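Side-chain contacts in protein ACDH-11, isoform b (Caenorhabditis elegans, PDB 4Y9J), which belongs to the acyl-CoA dehydrogenase family of flavoproteins and binds flavin-adenine dinucleotide in a four-chain assembly: residues 155-160 against 170-175; 163-168 against 296-301; 361-366 against 558-563; 492-497 against 565-570. All blocks are in the same frame, centred on the assembly; numbering follows the deposited sequence.

Contact 1: 155-160 against 170-175; sequences TLTSLN and EAVDRL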
loop_
_atom_site.group_PDB
_atom_site.type_symbol
_atom_site.label_atom_id
_atom_site.label_comp_id
_atom_site.label_asym_id
_atom_site.label_seq_id
_atom_site.Cartn_x
_atom_site.Cartn_y
_atom_site.Cartn_z
ATOM N N THR B 155 5.308 39.819 5.810
ATOM C CA THR B 155 6.697 40.063 5.536
ATOM C C THR B 155 6.877 40.986 4.356
ATOM O O THR B 155 7.602 41.998 4.410
ATOM C CB THR B 155 7.408 38.733 5.257
ATOM O OG1 THR B 155 7.359 37.929 6.428
ATOM C CG2 THR B 155 8.852 38.933 4.836
ATOM N N LEU B 156 6.209 40.684 3.256
ATOM C CA LEU B 156 6.412 41.445 2.060
ATOM C C LEU B 156 5.879 42.896 2.171
ATOM O O LEU B 156 6.535 43.860 1.730
ATOM C CB LEU B 156 5.810 40.731 0.854
ATOM C CG LEU B 156 6.426 39.366 0.512
ATOM C CD1 LEU B 156 5.640 38.771 -0.669
ATOM C CD2 LEU B 156 7.896 39.517 0.129
ATOM N N THR B 157 4.763 43.067 2.854
ATOM C CA THR B 157 4.282 44.400 3.075
ATOM C C THR B 157 5.138 45.194 4.062
ATOM O O THR B 157 5.301 46.371 3.877
ATOM C CB THR B 157 2.804 44.465 3.433
ATOM O OG1 THR B 157 2.542 43.695 4.587
ATOM C CG2 THR B 157 1.998 43.914 2.329
ATOM N N SER B 158 5.711 44.524 5.075
ATOM C CA SER B 158 6.552 45.191 6.070
ATOM C C SER B 158 7.797 45.706 5.467
ATOM O O SER B 158 8.334 46.680 5.983
ATOM C CB SER B 158 6.952 44.284 7.211
ATOM O OG SER B 158 5.809 44.035 7.949
ATOM N N LEU B 159 8.272 45.052 4.412
ATOM C CA LEU B 159 9.506 45.480 3.743
ATOM C C LEU B 159 9.285 46.578 2.731
ATOM O O LEU B 159 10.218 47.007 2.014
ATOM C CB LEU B 159 10.191 44.257 3.124
ATOM C CG LEU B 159 10.713 43.246 4.131
ATOM C CD1 LEU B 159 11.055 41.999 3.357
ATOM C CD2 LEU B 159 11.942 43.744 4.834
ATOM N N ASN B 160 8.070 47.105 2.695
ATOM C CA ASN B 160 7.702 48.174 1.763
ATOM C C ASN B 160 7.967 47.845 0.332
ATOM O O ASN B 160 8.392 48.699 -0.419
ATOM C CB ASN B 160 8.341 49.496 2.102
ATOM C CG ASN B 160 7.728 50.097 3.316
ATOM O OD1 ASN B 160 6.507 50.050 3.530
ATOM N ND2 ASN B 160 8.564 50.595 4.161
ATOM N N GLU B 170 2.678 41.212 -6.932
ATOM C CA GLU B 170 1.794 40.136 -7.436
ATOM C C GLU B 170 1.502 39.108 -6.358
ATOM O O GLU B 170 0.353 38.725 -6.155
ATOM C CB GLU B 170 2.354 39.447 -8.667
ATOM C CG GLU B 170 1.491 38.220 -9.032
ATOM C CD GLU B 170 1.928 37.508 -10.293
ATOM O OE1 GLU B 170 3.162 37.449 -10.571
ATOM O OE2 GLU B 170 1.008 37.024 -10.994
ATOM N N ALA B 171 2.536 38.721 -5.615
ATOM C CA ALA B 171 2.384 37.766 -4.527
ATOM C C ALA B 171 1.421 38.294 -3.479
ATOM O O ALA B 171 0.478 37.636 -3.099
ATOM C CB ALA B 171 3.740 37.403 -3.912
ATOM N N VAL B 172 1.614 39.505 -3.036
ATOM C CA VAL B 172 0.719 40.048 -2.037
ATOM C C VAL B 172 -0.761 39.994 -2.507
ATOM O O VAL B 172 -1.626 39.576 -1.698
ATOM C CB VAL B 172 1.143 41.468 -1.638
ATOM C CG1 VAL B 172 0.039 42.191 -0.892
ATOM C CG2 VAL B 172 2.373 41.371 -0.763
ATOM N N ASP B 173 -1.027 40.434 -3.722
ATOM C CA ASP B 173 -2.395 40.486 -4.269
ATOM C C ASP B 173 -3.009 39.078 -4.345
ATOM O O ASP B 173 -4.116 38.883 -3.937
ATOM C CB ASP B 173 -2.446 41.140 -5.645
ATOM C CG ASP B 173 -2.263 42.665 -5.589
ATOM O OD1 ASP B 173 -2.515 43.235 -4.517
ATOM O OD2 ASP B 173 -1.902 43.285 -6.617
ATOM N N ARG B 174 -2.236 38.106 -4.785
ATOM C CA ARG B 174 -2.712 36.714 -4.886
ATOM C C ARG B 174 -2.813 35.975 -3.598
ATOM O O ARG B 174 -3.758 35.269 -3.405
ATOM C CB ARG B 174 -1.843 35.966 -5.856
ATOM C CG ARG B 174 -2.029 36.691 -7.183
ATOM C CD ARG B 174 -1.371 36.010 -8.338
ATOM N NE ARG B 174 -2.181 34.894 -8.767
ATOM C CZ ARG B 174 -2.152 34.363 -9.985
ATOM N NH1 ARG B 174 -1.338 34.848 -10.903
ATOM N NH2 ARG B 174 -2.890 33.302 -10.242
ATOM N N LEU B 175 -1.845 36.157 -2.714
ATOM C CA LEU B 175 -1.918 35.576 -1.407
ATOM C C LEU B 175 -3.150 36.035 -0.643
ATOM O O LEU B 175 -3.708 35.242 0.142
ATOM C CB LEU B 175 -0.645 35.833 -0.591
ATOM C CG LEU B 175 0.671 35.282 -1.177
ATOM C CD1 LEU B 175 1.895 35.946 -0.554
ATOM C CD2 LEU B 175 0.776 33.780 -1.018
#

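Contact 2: 163-168 against 296-301; sequences GKHKLA and ERIGDQ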
loop_
_atom_site.group_PDB
_atom_site.type_symbol
_atom_site.label_atom_id
_atom_site.label_comp_id
_atom_site.label_asym_id
_atom_site.label_seq_id
_atom_site.Cartn_x
_atom_site.Cartn_y
_atom_site.Cartn_z
ATOM N N GLY B 163 3.836 47.601 -4.347
ATOM C CA GLY B 163 3.764 48.716 -5.268
ATOM C C GLY B 163 5.099 49.061 -5.875
ATOM O O GLY B 163 5.182 49.899 -6.702
ATOM N N LYS B 164 6.146 48.423 -5.405
ATOM C CA LYS B 164 7.500 48.677 -5.850
ATOM C C LYS B 164 8.127 47.470 -6.535
ATOM O O LYS B 164 8.754 47.569 -7.543
ATOM C CB LYS B 164 8.359 48.949 -4.625
ATOM C CG LYS B 164 9.795 49.200 -5.038
ATOM C CD LYS B 164 10.711 49.211 -3.846
ATOM C CE LYS B 164 10.713 50.574 -3.194
ATOM N NZ LYS B 164 10.726 50.346 -1.723
ATOM N N HIS B 165 7.998 46.330 -5.919
ATOM C CA HIS B 165 8.737 45.159 -6.350
ATOM C C HIS B 165 7.768 44.303 -7.102
ATOM O O HIS B 165 6.709 44.010 -6.592
ATOM C CB HIS B 165 9.202 44.442 -5.098
ATOM C CG HIS B 165 9.960 43.201 -5.383
ATOM N ND1 HIS B 165 11.336 43.136 -5.341
ATOM C CD2 HIS B 165 9.535 41.975 -5.727
ATOM C CE1 HIS B 165 11.719 41.912 -5.637
ATOM N NE2 HIS B 165 10.645 41.199 -5.899
ATOM N N LYS B 166 8.130 43.874 -8.291
ATOM C CA LYS B 166 7.203 43.215 -9.197
ATOM C C LYS B 166 6.607 41.890 -8.650
ATOM O O LYS B 166 5.391 41.749 -8.509
ATOM C CB LYS B 166 7.959 42.968 -10.483
ATOM C CG LYS B 166 7.155 42.394 -11.647
ATOM C CD LYS B 166 8.108 42.295 -12.849
ATOM C CE LYS B 166 7.379 42.103 -14.165
ATOM N NZ LYS B 166 6.938 40.703 -14.210
ATOM N N LEU B 167 7.457 40.940 -8.306
ATOM C CA LEU B 167 6.976 39.665 -7.801
ATOM C C LEU B 167 6.273 39.809 -6.427
ATOM O O LEU B 167 5.225 39.221 -6.188
ATOM C CB LEU B 167 8.126 38.636 -7.733
ATOM C CG LEU B 167 7.719 37.213 -7.267
ATOM C CD1 LEU B 167 6.631 36.632 -8.171
ATOM C CD2 LEU B 167 8.909 36.250 -7.168
ATOM N N ALA B 168 6.825 40.647 -5.543
ATOM C CA ALA B 168 6.280 40.782 -4.204
ATOM C C ALA B 168 4.884 41.385 -4.292
ATOM O O ALA B 168 4.015 41.034 -3.528
ATOM C CB ALA B 168 7.198 41.612 -3.351
ATOM N N GLU B 296 14.546 36.313 -6.123
ATOM C CA GLU B 296 14.746 37.793 -5.995
ATOM C C GLU B 296 15.123 38.174 -4.568
ATOM O O GLU B 296 14.451 37.765 -3.633
ATOM C CB GLU B 296 13.481 38.511 -6.384
ATOM C CG GLU B 296 12.822 38.105 -7.682
ATOM C CD GLU B 296 13.710 38.154 -8.893
ATOM O OE1 GLU B 296 14.685 38.927 -8.888
ATOM O OE2 GLU B 296 13.392 37.439 -9.896
ATOM N N ARG B 297 16.230 38.880 -4.389
ATOM C CA ARG B 297 16.638 39.301 -3.062
ATOM C C ARG B 297 15.723 40.401 -2.561
ATOM O O ARG B 297 15.518 41.375 -3.265
ATOM C CB ARG B 297 18.063 39.892 -3.037
ATOM C CG ARG B 297 18.566 40.146 -1.601
ATOM C CD ARG B 297 19.460 41.369 -1.373
ATOM N NE ARG B 297 19.363 42.390 -2.409
ATOM C CZ ARG B 297 18.931 43.633 -2.252
ATOM N NH1 ARG B 297 18.562 44.137 -1.086
ATOM N NH2 ARG B 297 18.910 44.406 -3.298
ATOM N N ILE B 298 15.306 40.299 -1.303
ATOM C CA ILE B 298 14.430 41.294 -0.669
ATOM C C ILE B 298 14.952 41.605 0.727
ATOM O O ILE B 298 15.623 40.814 1.384
ATOM C CB ILE B 298 12.945 40.816 -0.626
ATOM C CG1 ILE B 298 12.815 39.555 0.202
ATOM C CG2 ILE B 298 12.402 40.660 -2.028
ATOM C CD1 ILE B 298 11.388 39.120 0.487
ATOM N N GLY B 299 14.695 42.822 1.170
ATOM C CA GLY B 299 15.349 43.320 2.344
ATOM C C GLY B 299 16.828 43.580 2.098
ATOM O O GLY B 299 17.376 43.320 1.045
ATOM N N ASP B 300 17.479 44.020 3.144
ATOM C CA ASP B 300 18.902 44.334 3.114
ATOM C C ASP B 300 19.791 43.084 3.166
ATOM O O ASP B 300 19.532 42.150 3.949
ATOM C CB ASP B 300 19.202 45.188 4.342
ATOM C CG ASP B 300 18.493 46.546 4.299
ATOM O OD1 ASP B 300 18.368 47.105 3.198
ATOM O OD2 ASP B 300 18.073 47.027 5.377
ATOM N N GLN B 301 20.868 43.103 2.391
ATOM C CA GLN B 301 21.855 42.037 2.443
ATOM C C GLN B 301 22.424 41.853 3.847
ATOM O O GLN B 301 22.784 42.814 4.532
ATOM C CB GLN B 301 22.966 42.328 1.454
ATOM C CG GLN B 301 23.867 41.131 1.179
ATOM C CD GLN B 301 24.859 41.401 0.050
ATOM O OE1 GLN B 301 24.593 42.199 -0.849
ATOM N NE2 GLN B 301 26.021 40.753 0.110
#

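Contact 3: 361-366 against 558-563; sequences MEVDTR and AYRYCC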
loop_
_atom_site.group_PDB
_atom_site.type_symbol
_atom_site.label_atom_id
_atom_site.label_comp_id
_atom_site.label_asym_id
_atom_site.label_seq_id
_atom_site.Cartn_x
_atom_site.Cartn_y
_atom_site.Cartn_z
ATOM N N MET B 361 -8.948 20.354 32.275
ATOM C CA MET B 361 -8.607 20.625 30.864
ATOM C C MET B 361 -9.277 21.898 30.359
ATOM O O MET B 361 -8.637 22.687 29.664
ATOM C CB MET B 361 -8.997 19.443 29.975
ATOM C CG MET B 361 -8.283 18.140 30.395
ATOM S SD MET B 361 -9.018 16.619 29.749
ATOM C CE MET B 361 -9.100 16.810 28.022
ATOM N N GLU B 362 -10.531 22.102 30.730
ATOM C CA GLU B 362 -11.247 23.266 30.359
ATOM C C GLU B 362 -10.662 24.556 30.958
ATOM O O GLU B 362 -10.538 25.533 30.277
ATOM C CB GLU B 362 -12.721 23.075 30.690
ATOM C CG GLU B 362 -13.539 24.274 30.303
ATOM C CD GLU B 362 -13.610 24.464 28.796
ATOM O OE1 GLU B 362 -13.454 23.475 28.068
ATOM O OE2 GLU B 362 -13.823 25.610 28.361
ATOM N N VAL B 363 -10.282 24.538 32.225
ATOM C CA VAL B 363 -9.686 25.694 32.912
ATOM C C VAL B 363 -8.377 26.115 32.214
ATOM O O VAL B 363 -8.161 27.289 31.907
ATOM C CB VAL B 363 -9.387 25.342 34.389
ATOM C CG1 VAL B 363 -8.471 26.380 35.057
ATOM C CG2 VAL B 363 -10.660 25.174 35.195
ATOM N N ASP B 364 -7.530 25.130 31.905
ATOM C CA ASP B 364 -6.238 25.407 31.302
ATOM C C ASP B 364 -6.400 25.921 29.852
ATOM O O ASP B 364 -5.644 26.755 29.412
ATOM C CB ASP B 364 -5.344 24.144 31.332
ATOM C CG ASP B 364 -4.768 23.839 32.730
ATOM O OD1 ASP B 364 -4.757 24.734 33.623
ATOM O OD2 ASP B 364 -4.266 22.671 32.884
ATOM N N THR B 365 -7.403 25.430 29.144
ATOM C CA THR B 365 -7.653 25.765 27.752
ATOM C C THR B 365 -8.202 27.210 27.703
ATOM O O THR B 365 -7.837 27.943 26.829
ATOM C CB THR B 365 -8.659 24.773 27.145
ATOM O OG1 THR B 365 -8.051 23.441 27.076
ATOM C CG2 THR B 365 -9.037 25.185 25.786
ATOM N N ARG B 366 -9.087 27.571 28.635
ATOM C CA ARG B 366 -9.644 28.904 28.629
ATOM C C ARG B 366 -8.569 29.956 28.846
ATOM O O ARG B 366 -8.607 31.011 28.219
ATOM C CB ARG B 366 -10.737 29.055 29.656
ATOM C CG ARG B 366 -11.966 28.273 29.326
ATOM C CD ARG B 366 -13.106 28.616 30.245
ATOM N NE ARG B 366 -14.275 27.769 30.089
ATOM C CZ ARG B 366 -15.471 28.088 30.580
ATOM N NH1 ARG B 366 -15.680 29.223 31.273
ATOM N NH2 ARG B 366 -16.470 27.247 30.388
ATOM N N ALA B 558 -11.394 31.424 36.677
ATOM C CA ALA B 558 -10.327 32.351 37.033
ATOM C C ALA B 558 -9.732 31.972 38.368
ATOM O O ALA B 558 -8.498 32.057 38.536
ATOM C CB ALA B 558 -10.796 33.776 37.040
ATOM N N TYR B 559 -10.598 31.608 39.325
ATOM C CA TYR B 559 -10.141 31.193 40.617
ATOM C C TYR B 559 -9.251 29.943 40.548
ATOM O O TYR B 559 -8.149 29.918 41.122
ATOM C CB TYR B 559 -11.330 30.984 41.583
ATOM C CG TYR B 559 -10.890 30.329 42.831
ATOM C CD1 TYR B 559 -10.317 31.067 43.829
ATOM C CD2 TYR B 559 -10.917 28.940 42.973
ATOM C CE1 TYR B 559 -9.860 30.503 44.974
ATOM C CE2 TYR B 559 -10.446 28.358 44.146
ATOM C CZ TYR B 559 -9.925 29.170 45.147
ATOM O OH TYR B 559 -9.424 28.674 46.347
ATOM N N ARG B 560 -9.720 28.921 39.844
ATOM C CA ARG B 560 -8.933 27.660 39.711
ATOM C C ARG B 560 -7.621 27.854 38.976
ATOM O O ARG B 560 -6.576 27.331 39.376
ATOM C CB ARG B 560 -9.767 26.586 39.057
ATOM C CG ARG B 560 -10.985 26.233 39.885
ATOM C CD ARG B 560 -11.689 25.068 39.267
ATOM N NE ARG B 560 -12.947 24.726 39.920
ATOM C CZ ARG B 560 -13.648 23.626 39.661
ATOM N NH1 ARG B 560 -13.173 22.745 38.840
ATOM N NH2 ARG B 560 -14.798 23.381 40.270
ATOM N N TYR B 561 -7.643 28.676 37.942
ATOM C CA TYR B 561 -6.425 28.906 37.171
ATOM C C TYR B 561 -5.421 29.625 38.074
ATOM O O TYR B 561 -4.242 29.308 38.051
ATOM C CB TYR B 561 -6.721 29.765 35.912
ATOM C CG TYR B 561 -5.554 29.835 34.965
ATOM C CD1 TYR B 561 -4.509 30.719 35.187
ATOM C CD2 TYR B 561 -5.499 29.010 33.839
ATOM C CE1 TYR B 561 -3.415 30.747 34.328
ATOM C CE2 TYR B 561 -4.405 29.024 32.989
ATOM C CZ TYR B 561 -3.381 29.926 33.244
ATOM O OH TYR B 561 -2.303 29.932 32.427
ATOM N N CYS B 562 -5.885 30.596 38.839
ATOM C CA CYS B 562 -4.963 31.441 39.558
ATOM C C CYS B 562 -4.535 30.869 40.915
ATOM O O CYS B 562 -3.432 31.135 41.388
ATOM C CB CYS B 562 -5.566 32.818 39.785
ATOM S SG CYS B 562 -5.676 33.786 38.278
ATOM N N CYS B 563 -5.434 30.181 41.596
ATOM C CA CYS B 563 -5.177 29.824 42.962
ATOM C C CYS B 563 -4.863 28.363 43.133
ATOM O O CYS B 563 -4.478 27.997 44.197
ATOM C CB CYS B 563 -6.382 30.148 43.817
ATOM S SG CYS B 563 -6.652 31.952 43.839
#

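Contact 4: 492-497 against 565-570; sequences KEAVES and QPLIDL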
loop_
_atom_site.group_PDB
_atom_site.type_symbol
_atom_site.label_atom_id
_atom_site.label_comp_id
_atom_site.label_asym_id
_atom_site.label_seq_id
_atom_site.Cartn_x
_atom_site.Cartn_y
_atom_site.Cartn_z
ATOM N N LYS B 492 -6.685 37.756 42.150
ATOM C CA LYS B 492 -5.859 38.948 42.045
ATOM C C LYS B 492 -4.632 38.921 42.947
ATOM O O LYS B 492 -3.533 39.262 42.479
ATOM C CB LYS B 492 -6.692 40.227 42.298
ATOM C CG LYS B 492 -5.835 41.496 42.416
ATOM C CD LYS B 492 -6.589 42.752 42.823
ATOM C CE LYS B 492 -5.788 43.982 42.417
ATOM N NZ LYS B 492 -5.801 45.040 43.451
ATOM N N GLU B 493 -4.793 38.521 44.221
ATOM C CA GLU B 493 -3.637 38.554 45.122
ATOM C C GLU B 493 -2.622 37.485 44.715
ATOM O O GLU B 493 -1.419 37.666 44.882
ATOM C CB GLU B 493 -4.041 38.358 46.584
ATOM C CG GLU B 493 -4.872 39.524 47.089
ATOM C CD GLU B 493 -5.608 39.261 48.388
ATOM O OE1 GLU B 493 -5.562 38.143 48.913
ATOM O OE2 GLU B 493 -6.240 40.190 48.895
ATOM N N ALA B 494 -3.101 36.382 44.161
ATOM C CA ALA B 494 -2.188 35.327 43.633
ATOM C C ALA B 494 -1.319 35.831 42.443
ATOM O O ALA B 494 -0.087 35.659 42.405
ATOM C CB ALA B 494 -2.992 34.120 43.250
ATOM N N VAL B 495 -1.958 36.513 41.508
ATOM C CA VAL B 495 -1.262 37.057 40.362
ATOM C C VAL B 495 -0.241 38.145 40.801
ATOM O O VAL B 495 0.925 38.139 40.385
ATOM C CB VAL B 495 -2.287 37.626 39.371
ATOM C CG1 VAL B 495 -1.565 38.352 38.258
ATOM C CG2 VAL B 495 -3.155 36.542 38.783
ATOM N N GLU B 496 -0.664 39.066 41.668
ATOM C CA GLU B 496 0.269 40.111 42.185
ATOM C C GLU B 496 1.522 39.576 42.862
ATOM O O GLU B 496 2.656 40.110 42.712
ATOM C CB GLU B 496 -0.434 41.086 43.115
ATOM C CG GLU B 496 -1.248 42.080 42.315
ATOM C CD GLU B 496 -2.148 42.922 43.161
ATOM O OE1 GLU B 496 -2.320 42.614 44.380
ATOM O OE2 GLU B 496 -2.652 43.915 42.603
ATOM N N SER B 497 1.277 38.540 43.636
ATOM C CA SER B 497 2.347 37.840 44.373
ATOM C C SER B 497 3.336 37.163 43.419
ATOM O O SER B 497 4.557 37.261 43.594
ATOM C CB SER B 497 1.751 36.768 45.264
ATOM O OG SER B 497 2.769 36.207 46.053
ATOM N N GLN B 565 -3.101 26.229 40.894
ATOM C CA GLN B 565 -1.831 25.773 40.360
ATOM C C GLN B 565 -0.820 26.865 40.643
ATOM O O GLN B 565 -1.157 28.050 40.780
ATOM C CB GLN B 565 -1.929 25.491 38.882
ATOM C CG GLN B 565 -2.516 26.652 38.121
ATOM C CD GLN B 565 -2.591 26.385 36.651
ATOM O OE1 GLN B 565 -2.275 25.237 36.171
ATOM N NE2 GLN B 565 -3.034 27.396 35.906
ATOM N N PRO B 566 0.429 26.505 40.750
ATOM C CA PRO B 566 1.370 27.568 40.932
ATOM C C PRO B 566 1.442 28.460 39.674
ATOM O O PRO B 566 1.487 27.990 38.567
ATOM C CB PRO B 566 2.684 26.818 41.215
ATOM C CG PRO B 566 2.506 25.482 40.602
ATOM C CD PRO B 566 1.057 25.171 40.832
ATOM N N LEU B 567 1.390 29.759 39.867
ATOM C CA LEU B 567 1.454 30.682 38.740
ATOM C C LEU B 567 2.901 30.892 38.456
ATOM O O LEU B 567 3.330 30.967 37.304
ATOM C CB LEU B 567 0.748 31.995 39.047
ATOM C CG LEU B 567 -0.770 31.989 39.193
ATOM C CD1 LEU B 567 -1.263 33.390 39.630
ATOM C CD2 LEU B 567 -1.418 31.591 37.874
ATOM N N ILE B 568 3.695 30.842 39.510
ATOM C CA ILE B 568 5.132 30.900 39.355
ATOM C C ILE B 568 5.738 29.604 39.918
ATOM O O ILE B 568 5.336 29.162 40.942
ATOM C CB ILE B 568 5.727 32.158 39.988
ATOM C CG1 ILE B 568 7.241 32.173 39.825
ATOM C CG2 ILE B 568 5.315 32.331 41.461
ATOM C CD1 ILE B 568 7.913 33.441 40.327
ATOM N N ASP B 569 6.680 29.015 39.188
ATOM C CA ASP B 569 7.425 27.846 39.635
ATOM C C ASP B 569 8.882 28.090 39.220
ATOM O O ASP B 569 9.311 27.723 38.125
ATOM C CB ASP B 569 6.863 26.578 39.012
ATOM C CG ASP B 569 7.418 25.308 39.641
ATOM O OD1 ASP B 569 8.124 25.307 40.657
ATOM O OD2 ASP B 569 7.151 24.290 39.055
ATOM N N LEU B 570 9.613 28.748 40.111
ATOM C CA LEU B 570 10.927 29.279 39.810
ATOM C C LEU B 570 11.592 29.678 41.120
ATOM O O LEU B 570 11.017 30.437 41.921
ATOM C CB LEU B 570 10.768 30.462 38.870
ATOM C CG LEU B 570 12.008 31.210 38.409
ATOM C CD1 LEU B 570 12.941 30.341 37.588
ATOM C CD2 LEU B 570 11.584 32.465 37.628
#

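Contact 1: 155-160 against 170-175
Leu156 and Thr157, in the last turn of helix 143-158, pack against Ala171 and Val172 of helix 166-175 in a buried and wholly apolar contact between two helices that follow one another in the chain. The evidence is a set of methyl contacts at van der Waals distance, with no hydrogen bond across the interface. The two backbones come nearest at Leu156 and Val172, whose CA atoms are 7.2 Å apart, and both residues direct their CB toward the facing helix. Val172 CG2 is the hub: it lies 3.9 Å from Leu156 CB and 4.0 Å from Thr157 CG2, while Leu156 CD1 reaches on to the methyl of Ala171, 4.0 Å from its CB. The side chains of Leu156 and Val172 run past each other in opposite senses, whereas Thr157 and Val172 meet nearly at right angles. In Thr157, chi1 of 58° turns the methyl to Val172 and the hydroxyl back to its own helix, where OG1 bonds to the carbonyl oxygen of Val153. Away from the interface, Arg174 NH1 and Glu170 OE2 form a salt bridge one turn apart, the carboxylate oxygen lying near the guanidinium plane. Tyr162, in the connecting loop, also touches Val172. Such packing is that of two consecutive helices joined by a short loop and held through methyl groups, here within the AidB-like N-terminal domain of an acyl-CoA dehydrogenase family member.

Contact 2: 163-168 against 296-301
Glu296, the first residue of 296-301, meets His165 and Leu167 through the aliphatic part of its side chain, where the start of helix 166-175 in the AidB-like N-terminal domain packs on strand 285-298 of the mixed beta sheet. Its CB lies at the edge of the His165 imidazole, near the ring plane and 3.9 Å from CE1, and its CG is 4.4 Å from Leu167 CD2; Leu256 of strand 252-258 touches that leucine as well. His165 occupies the N-cap position of helix 166-175; with CG anti to the backbone N (chi1 179°), its ring extends to the strand. The Glu296 chain bends at chi2, and its carboxylate is engaged elsewhere, OE1 bonding to Thr214 OG1. His165 NE2 stays 5.5 Å from Glu296 OE1, too far for a salt bridge. Arg297 points its CB away from the helix. Its guanidinium reaches forward along its own segment, NH1 donating to Gly299 O at 2.6 Å with an angle of 130° at the hydrogen, while NH2 forms a salt bridge with Asp213. Ile298 turns back toward 163-168: CG2 is 3.9 Å from His165 CE1 and makes an off-centre CH-pi contact, 4.3 Å from the ring centroid and 28° off its normal. Gly299 then takes a positive phi as the chain leaves the interface. His165 thus takes part through van der Waals and CH-pi contact alone, with no hydrogen bond or salt bridge to 296-301.

Contact 3: 361-366 against 558-563
Val363 and Tyr561 make the main apolar contact where helix 352-383 of the acyl-CoA dehydrogenase C-terminal domain crosses helix 552-563 of the ACDH-11 C-terminal domain-like region. The axes of segments 361-366 and 558-563 approach to 9.4 Å at a signed angle of -83°, almost perpendicular, so contact is concentrated around the crossing point. There the CA atoms of Val363 and Tyr561 are 6.3 Å apart. Val363 CG1, placed anti to the backbone N by chi1 of 166°, rests 3.8 Å from Tyr561 N and 3.9 Å from Tyr561 CB, pressing on the backbone as much as on the side chain. The other branch, CG2, lies 4.2 Å from Arg560 CD and so meets the aliphatic stem of that arginine.

At the edge of the Tyr561 ring, near its plane, the backbone oxygen of Val363 lies 3.7 Å from CD2. Asp364 OD1 is a separate, oblique neighbour, 4.3 Å from the same Tyr561 CD2. Arg533, Ser536 and Leu540 of helix 524-545 also touch this tyrosine.

None of the charged groups pairs across the crossing. Two pairs run along helix 352-383: Asp364 OD1 with Lys360, and Arg366 NE with Glu362 OE2 at 2.8 Å, nearly straight at 166° and through the oxygen's anti lone pair. Two arginines reach the second subunit, Arg560 NH1 to its Asp583 and Arg366 NH2 to its Asp589. Chemically, this is a largely apolar crossing, with a carbonyl oxygen at the tyrosine ring edge and no hydrogen bond between the segments, while the arginines beside it carry their charge onward into the subunit interface.

Contact 4: 492-497 against 565-570
Between Ala494-Val495 on helix 492-497 and Leu567 in the irregular segment 565-570, the backbones come closest at Val495 and Leu567, with CA atoms 7.1 Å apart. The second segment lies in the loop joining helices 552-563 and 577-587, and no hydrogen bond crosses to the helix. Backbone angles of -85° and -32° make Leu567 locally helix-like between extended neighbours, and its CB points at the helix.

Nearly all of the contact is made by one methyl. Leu567 CD1 lies 3.7 Å from both Ala494 C and Val495 N, which places it over the peptide bond between those residues. The same atom is 3.8 Å from Val495 CG2 and 4.1 Å from Ala494 CB, so the methyl is flanked by a side-chain carbon of each residue. With chi1 of -69°, Leu567 CG stands anti to the carbonyl carbon, carrying the isobutyl group out to the helix. Val495 directs its CB away from the loop, and of its side chain CG2 is what meets the leucine; it also packs on Val474 and Leu478 of helix 466-478 and on Ile534. Further along the helix, Ala498 touches Leu567 too, and the carbonyl oxygen of Leu567 accepts a bond from Arg533 NE. On the helix itself, Lys492 NZ and Glu496 OE2 pair at 3.4 Å. This is a loop-on-helix contact within the helical ACDH-11 C-terminal domain-like region, where the 552-563/577-587 connection packs on helix 486-512.

How the contacts relate
From the N terminus, contact 1 comes first, closing a short loop between consecutive helices 143-158 and 166-175. Contact 2 opens before that loop is complete and closes 128 residues later on strand 285-298; the two cross and touch, Leu156 CD2 lying 3.5 Å from Ile298 CD1. Contact 3 then spans 192 residues, tying the acyl-CoA dehydrogenase C-terminal domain to the ACDH-11 C-terminal domain-like region. Contact 4 opens within that span and closes beyond it, so these also cross; Cys562 O is 3.5 Å from Ala494 CB. The centres of contacts 1 and 3 are about 39 Å apart, separating a cluster that joins N-terminal helices to the middle-domain sheet from a C-terminal helical one.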